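Local coordinates for protein transcription factor tau subunit sfc1 (Schizosaccharomyces pombe, PDB 4BJI) that binds boxA promoter DNA of tRNA and similar genes as part of the tauA domain of TFIIIC, this chain being the DNA-binding domain of sfc1, at residues K45-K50 with R57-H62; Q38-A43 with K72-Y77. All blocks are in the same frame, centred on the assembly; numbering follows the deposited sequence.

Contact 1: residues K45-K50 with R57-H62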
loop_
_atom_site.group_PDB
_atom_site.type_symbol
_atom_site.label_atom_id
_atom_site.label_comp_id
_atom_site.label_asym_id
_atom_site.label_seq_id
_atom_site.Cartn_x
_atom_site.Cartn_y
_atom_site.Cartn_z
ATOM N N LYS A 45 13.178 8.594 -7.887
ATOM C CA LYS A 45 13.418 7.736 -9.032
ATOM C C LYS A 45 13.942 6.335 -8.652
ATOM O O LYS A 45 13.373 5.343 -9.098
ATOM C CB LYS A 45 14.349 8.441 -10.049
ATOM C CG LYS A 45 13.618 9.517 -10.897
ATOM C CD LYS A 45 14.594 10.255 -11.787
ATOM C CE LYS A 45 13.872 11.240 -12.716
ATOM N NZ LYS A 45 14.869 12.071 -13.488
ATOM N N PRO A 46 15.012 6.250 -7.834
ATOM C CA PRO A 46 15.488 4.903 -7.477
ATOM C C PRO A 46 14.495 4.147 -6.619
ATOM O O PRO A 46 14.473 2.914 -6.676
ATOM C CB PRO A 46 16.765 5.164 -6.679
ATOM C CG PRO A 46 16.784 6.616 -6.393
ATOM C CD PRO A 46 15.970 7.285 -7.462
ATOM N N LEU A 47 13.690 4.837 -5.818
ATOM C CA LEU A 47 12.685 4.143 -5.016
ATOM C C LEU A 47 11.651 3.472 -5.928
ATOM O O LEU A 47 11.217 2.355 -5.655
ATOM C CB LEU A 47 12.025 5.075 -3.995
ATOM C CG LEU A 47 12.969 5.613 -2.898
ATOM C CD1 LEU A 47 12.353 6.695 -2.024
ATOM C CD2 LEU A 47 13.466 4.492 -2.014
ATOM N N PHE A 48 11.261 4.132 -7.011
ATOM C CA PHE A 48 10.328 3.534 -7.959
ATOM C C PHE A 48 10.972 2.441 -8.801
ATOM O O PHE A 48 10.258 1.547 -9.257
ATOM C CB PHE A 48 9.683 4.593 -8.855
ATOM C CG PHE A 48 8.509 5.281 -8.228
ATOM C CD1 PHE A 48 7.319 4.597 -8.001
ATOM C CD2 PHE A 48 8.586 6.597 -7.842
ATOM C CE1 PHE A 48 6.234 5.212 -7.419
ATOM C CE2 PHE A 48 7.475 7.230 -7.251
ATOM C CZ PHE A 48 6.310 6.532 -7.035
ATOM N N GLU A 49 12.291 2.475 -8.991
ATOM C CA GLU A 49 12.971 1.326 -9.608
ATOM C C GLU A 49 12.936 0.140 -8.666
ATOM O O GLU A 49 12.734 -1.001 -9.117
ATOM C CB GLU A 49 14.428 1.649 -9.968
ATOM C CG GLU A 49 14.576 2.721 -11.002
ATOM C CD GLU A 49 14.064 2.321 -12.401
ATOM O OE1 GLU A 49 13.736 1.149 -12.642
ATOM O OE2 GLU A 49 14.017 3.218 -13.266
ATOM N N LYS A 50 13.142 0.366 -7.382
ATOM C CA LYS A 50 13.153 -0.730 -6.393
ATOM C C LYS A 50 11.757 -1.363 -6.225
ATOM O O LYS A 50 11.602 -2.589 -6.056
ATOM C CB LYS A 50 13.612 -0.213 -5.022
ATOM C CG LYS A 50 15.067 0.270 -4.957
ATOM C CD LYS A 50 15.412 0.997 -3.638
ATOM C CE LYS A 50 16.925 1.146 -3.479
ATOM N NZ LYS A 50 17.315 1.962 -2.297
ATOM N N ARG A 57 2.917 7.080 2.837
ATOM C CA ARG A 57 3.575 6.845 4.124
ATOM C C ARG A 57 4.856 6.019 3.963
ATOM O O ARG A 57 5.893 6.355 4.529
ATOM C CB ARG A 57 2.617 6.151 5.092
ATOM C CG ARG A 57 3.227 5.950 6.492
ATOM C CD ARG A 57 3.835 7.232 7.077
ATOM N NE ARG A 57 2.896 8.352 7.093
ATOM C CZ ARG A 57 3.232 9.598 7.426
ATOM N NH1 ARG A 57 4.482 9.887 7.766
ATOM N NH2 ARG A 57 2.319 10.560 7.416
ATOM N N ALA A 58 4.806 4.947 3.180
ATOM C CA ALA A 58 5.997 4.137 2.972
ATOM C C ALA A 58 7.120 4.944 2.314
ATOM O O ALA A 58 8.270 4.875 2.739
ATOM C CB ALA A 58 5.670 2.863 2.213
ATOM N N LEU A 59 6.793 5.779 1.323
ATOM C CA LEU A 59 7.810 6.645 0.723
ATOM C C LEU A 59 8.406 7.640 1.718
ATOM O O LEU A 59 9.629 7.826 1.766
ATOM C CB LEU A 59 7.230 7.418 -0.463
ATOM C CG LEU A 59 7.090 6.592 -1.727
ATOM C CD1 LEU A 59 6.223 7.306 -2.732
ATOM C CD2 LEU A 59 8.473 6.263 -2.299
ATOM N N LEU A 60 7.536 8.276 2.498
ATOM C CA LEU A 60 8.040 9.285 3.437
ATOM C C LEU A 60 9.072 8.636 4.341
ATOM O O LEU A 60 10.076 9.277 4.703
ATOM C CB LEU A 60 6.908 9.847 4.276
ATOM C CG LEU A 60 5.942 10.813 3.602
ATOM C CD1 LEU A 60 4.754 11.029 4.504
ATOM C CD2 LEU A 60 6.649 12.128 3.282
ATOM N N ASN A 61 8.834 7.391 4.760
ATOM C CA ASN A 61 9.739 6.717 5.692
ATOM C C ASN A 61 11.054 6.290 5.049
ATOM O O ASN A 61 11.987 5.871 5.733
ATOM C CB ASN A 61 9.022 5.562 6.379
ATOM C CG ASN A 61 7.891 6.059 7.275
ATOM O OD1 ASN A 61 7.903 7.210 7.726
ATOM N ND2 ASN A 61 6.941 5.221 7.549
ATOM N N HIS A 62 11.153 6.454 3.736
ATOM C CA HIS A 62 12.399 6.211 3.021
ATOM C C HIS A 62 13.034 7.494 2.500
ATOM O O HIS A 62 14.004 7.431 1.736
ATOM C CB HIS A 62 12.151 5.327 1.818
ATOM C CG HIS A 62 11.906 3.904 2.164
ATOM N ND1 HIS A 62 10.711 3.440 2.687
ATOM C CD2 HIS A 62 12.708 2.819 2.039
ATOM C CE1 HIS A 62 10.806 2.139 2.893
ATOM N NE2 HIS A 62 12.002 1.737 2.507
#
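In the winged-helix domain of Sfc1, Leu47 and Phe48 near the end of the first helix, 35-50, pack against Leu59 and His62 of the second, short helix 56-60 and the residues just after it. The contact is apolar and largely buried. Leu47 points at the other segment. With CG anti to the carbonyl carbon (chi1 -65°), the fork of Leu47 is directed at Leu59 and His62, and CD1 makes the nearest approach. The side chains of Leu47 and Leu59 run past each other in opposite directions, with Leu47 CD1 3.9 Å from Leu59 CD2. The same Leu59 methyl also lies 4.1 Å from Leu47 CB. His62 CB fits against the fork of Leu47, 4.1 Å from both CD1 and CD2. Phe48 makes a lighter contact: its CZ lies 4.4 Å from Leu59 CD1. Trp54, in the strand between the two helices, borders this packing. Its ring meets those of Phe48 and His62 edge-to-face, and its NE1 bonds to Leu47 O. The imidazole of His62 is turned back over its own segment. In a regular alpha helix Ala58 O would receive the backbone N-H of His62, but that N-H goes to Leu59 O. Ala58 O is instead bonded by the ring: His62 ND1 donates to it at 2.8 Å and 163°, with the oxygen close to the plane of the imidazole.

Contact 2: residues Q38-A43 with K72-Y77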
loop_
_atom_site.group_PDB
_atom_site.type_symbol
_atom_site.label_atom_id
_atom_site.label_comp_id
_atom_site.label_asym_id
_atom_site.label_seq_id
_atom_site.Cartn_x
_atom_site.Cartn_y
_atom_site.Cartn_z
ATOM N N GLN A 38 12.700 19.217 -7.937
ATOM C CA GLN A 38 13.575 18.316 -8.694
ATOM C C GLN A 38 14.401 17.441 -7.747
ATOM O O GLN A 38 14.595 16.256 -8.009
ATOM C CB GLN A 38 14.496 19.091 -9.642
ATOM C CG GLN A 38 15.164 18.177 -10.639
ATOM C CD GLN A 38 14.156 17.512 -11.583
ATOM O OE1 GLN A 38 13.233 18.166 -12.089
ATOM N NE2 GLN A 38 14.335 16.215 -11.827
ATOM N N GLU A 39 14.893 17.992 -6.642
ATOM C CA GLU A 39 15.646 17.198 -5.671
ATOM C C GLU A 39 14.799 16.027 -5.174
ATOM O O GLU A 39 15.298 14.929 -5.021
ATOM C CB GLU A 39 16.105 18.065 -4.482
ATOM C CG GLU A 39 17.047 17.348 -3.513
ATOM C CD GLU A 39 17.360 18.181 -2.269
ATOM O OE1 GLU A 39 17.062 19.393 -2.264
ATOM O OE2 GLU A 39 17.899 17.618 -1.293
ATOM N N VAL A 40 13.517 16.271 -4.932
ATOM C CA VAL A 40 12.636 15.202 -4.453
ATOM C C VAL A 40 12.384 14.186 -5.543
ATOM O O VAL A 40 12.421 12.969 -5.275
ATOM C CB VAL A 40 11.299 15.778 -3.927
ATOM C CG1 VAL A 40 10.445 14.682 -3.320
ATOM C CG2 VAL A 40 11.574 16.898 -2.903
ATOM N N ILE A 41 12.188 14.654 -6.776
ATOM C CA ILE A 41 12.018 13.769 -7.922
ATOM C C ILE A 41 13.235 12.864 -8.082
ATOM O O ILE A 41 13.086 11.641 -8.271
ATOM C CB ILE A 41 11.769 14.590 -9.197
ATOM C CG1 ILE A 41 10.424 15.316 -9.121
ATOM C CG2 ILE A 41 11.884 13.688 -10.439
ATOM C CD1 ILE A 41 10.228 16.335 -10.245
ATOM N N GLU A 42 14.444 13.398 -7.952
ATOM C CA GLU A 42 15.637 12.584 -8.059
ATOM C C GLU A 42 15.756 11.529 -6.965
ATOM O O GLU A 42 16.232 10.413 -7.243
ATOM C CB GLU A 42 16.881 13.467 -8.112
ATOM C CG GLU A 42 16.934 14.338 -9.373
ATOM C CD GLU A 42 16.777 13.535 -10.636
ATOM O OE1 GLU A 42 17.512 12.550 -10.807
ATOM O OE2 GLU A 42 15.889 13.862 -11.438
ATOM N N ALA A 43 15.296 11.834 -5.758
ATOM C CA ALA A 43 15.281 10.865 -4.675
ATOM C C ALA A 43 14.233 9.774 -4.906
ATOM O O ALA A 43 14.416 8.619 -4.488
ATOM C CB ALA A 43 15.024 11.567 -3.370
ATOM N N LYS A 72 4.078 15.561 -2.319
ATOM C CA LYS A 72 2.857 15.550 -3.107
ATOM C C LYS A 72 2.969 16.282 -4.454
ATOM O O LYS A 72 2.230 15.981 -5.392
ATOM C CB LYS A 72 1.668 16.100 -2.317
ATOM C CG LYS A 72 1.705 17.566 -2.051
ATOM C CD LYS A 72 0.373 18.029 -1.464
ATOM C CE LYS A 72 0.453 19.477 -1.108
ATOM N NZ LYS A 72 -0.882 19.971 -0.679
ATOM N N PHE A 73 3.912 17.215 -4.542
ATOM C CA PHE A 73 4.160 17.923 -5.778
ATOM C C PHE A 73 5.104 17.174 -6.723
ATOM O O PHE A 73 5.083 17.377 -7.929
ATOM C CB PHE A 73 4.766 19.308 -5.456
ATOM C CG PHE A 73 3.845 20.222 -4.678
ATOM C CD1 PHE A 73 2.899 20.968 -5.320
ATOM C CD2 PHE A 73 3.947 20.300 -3.303
ATOM C CE1 PHE A 73 2.035 21.809 -4.593
ATOM C CE2 PHE A 73 3.105 21.126 -2.575
ATOM C CZ PHE A 73 2.151 21.875 -3.225
ATOM N N ALA A 74 5.962 16.326 -6.152
ATOM C CA ALA A 74 6.954 15.562 -6.918
ATOM C C ALA A 74 6.346 14.278 -7.528
ATOM O O ALA A 74 6.682 13.903 -8.659
ATOM C CB ALA A 74 8.138 15.203 -6.010
ATOM N N LEU A 75 5.462 13.625 -6.773
ATOM C CA LEU A 75 4.916 12.322 -7.207
ATOM C C LEU A 75 4.281 12.375 -8.605
ATOM O O LEU A 75 4.467 11.453 -9.385
ATOM C CB LEU A 75 3.954 11.747 -6.165
ATOM C CG LEU A 75 4.665 11.096 -4.967
ATOM C CD1 LEU A 75 3.783 10.938 -3.774
ATOM C CD2 LEU A 75 5.291 9.754 -5.373
ATOM N N PRO A 76 3.553 13.462 -8.938
ATOM C CA PRO A 76 2.889 13.498 -10.244
ATOM C C PRO A 76 3.828 13.540 -11.443
ATOM O O PRO A 76 3.417 13.357 -12.597
ATOM C CB PRO A 76 2.048 14.798 -10.160
ATOM C CG PRO A 76 1.737 14.936 -8.747
ATOM C CD PRO A 76 3.040 14.554 -8.080
ATOM N N TYR A 77 5.116 13.785 -11.177
ATOM C CA TYR A 77 6.095 13.750 -12.246
ATOM C C TYR A 77 6.551 12.349 -12.624
ATOM O O TYR A 77 7.159 12.157 -13.674
ATOM C CB TYR A 77 7.333 14.591 -11.878
ATOM C CG TYR A 77 7.097 16.082 -12.009
ATOM C CD1 TYR A 77 6.583 16.825 -10.959
ATOM C CD2 TYR A 77 7.336 16.728 -13.211
ATOM C CE1 TYR A 77 6.333 18.194 -11.094
ATOM C CE2 TYR A 77 7.091 18.088 -13.353
ATOM C CZ TYR A 77 6.592 18.794 -12.294
ATOM O OH TYR A 77 6.374 20.154 -12.461
#
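Ala74 of helix 71-74 packs as a small knob against helix 35-50, joining the third and first helices of the winged-helix domain. Its methyl points toward the partner helix. Val40 touches it with one branch, Val40 CG1 being 3.6 Å from Ala74 CB. Ile41 closes in from the next position, its CG1 3.9 Å from the same Ala74 CB. Ile37 and Leu44, one turn to either side along helix 35-50, also touch Ala74. Together the four residues form the hole of a knobs-into-holes fit. The small side chain allows a close approach: the CA atoms of Ile41 and Ala74 are 5.5 Å apart.

Ile41 continues the contact toward Tyr77. With CG1 anti to the carbonyl carbon and the chain extended beyond it (chi2 170°), CD1 reaches the root of the aromatic ring, 3.6 Å from Tyr77 CG. This is an off-centre CH-pi contact. Ile41 CD1 lies 4.0 Å from the centroid of the Tyr77 ring, 30° off the ring normal.

Farther out, the phenol and backbone of Tyr77 are both held. Its OH is hydrogen-bonded to Gly31 O, ahead of helix 35-50, and Arg26 and Pro33 touch its side chain. Its backbone N bonds to Ala74 O. On the first helix itself, Glu42 OE2 forms a salt bridge with Lys45 NZ. The same oxygen accepts from Gln38 NE2, 2.8 Å away, in the plane of the amide and through the anti lone pair of the carboxylate oxygen, although the bond is bent to 137°.

In the fold
Both contacts use helix 35-50, contact 2 its earlier turns and contact 1 its last ones. Their centres are about 11 Å apart. Along the chain, helix 35-50 is followed by strand 53-55, helix 56-60 and helix 71-74, so both segments of contact 1 fall between those of contact 2. Strands 79-82 and 90-93 come next and share a sheet with strand 53-55, completing the winged-helix order. The contacts meet at Leu75, whose CD2 lies 3.7 Å from Leu59 CD1 and 3.8 Å from Phe48 CZ. The three helices thus form one bundle within the DNA-binding domain: helix 35-50 packs against both of the others, and those two segments also meet through Leu59 and Leu75.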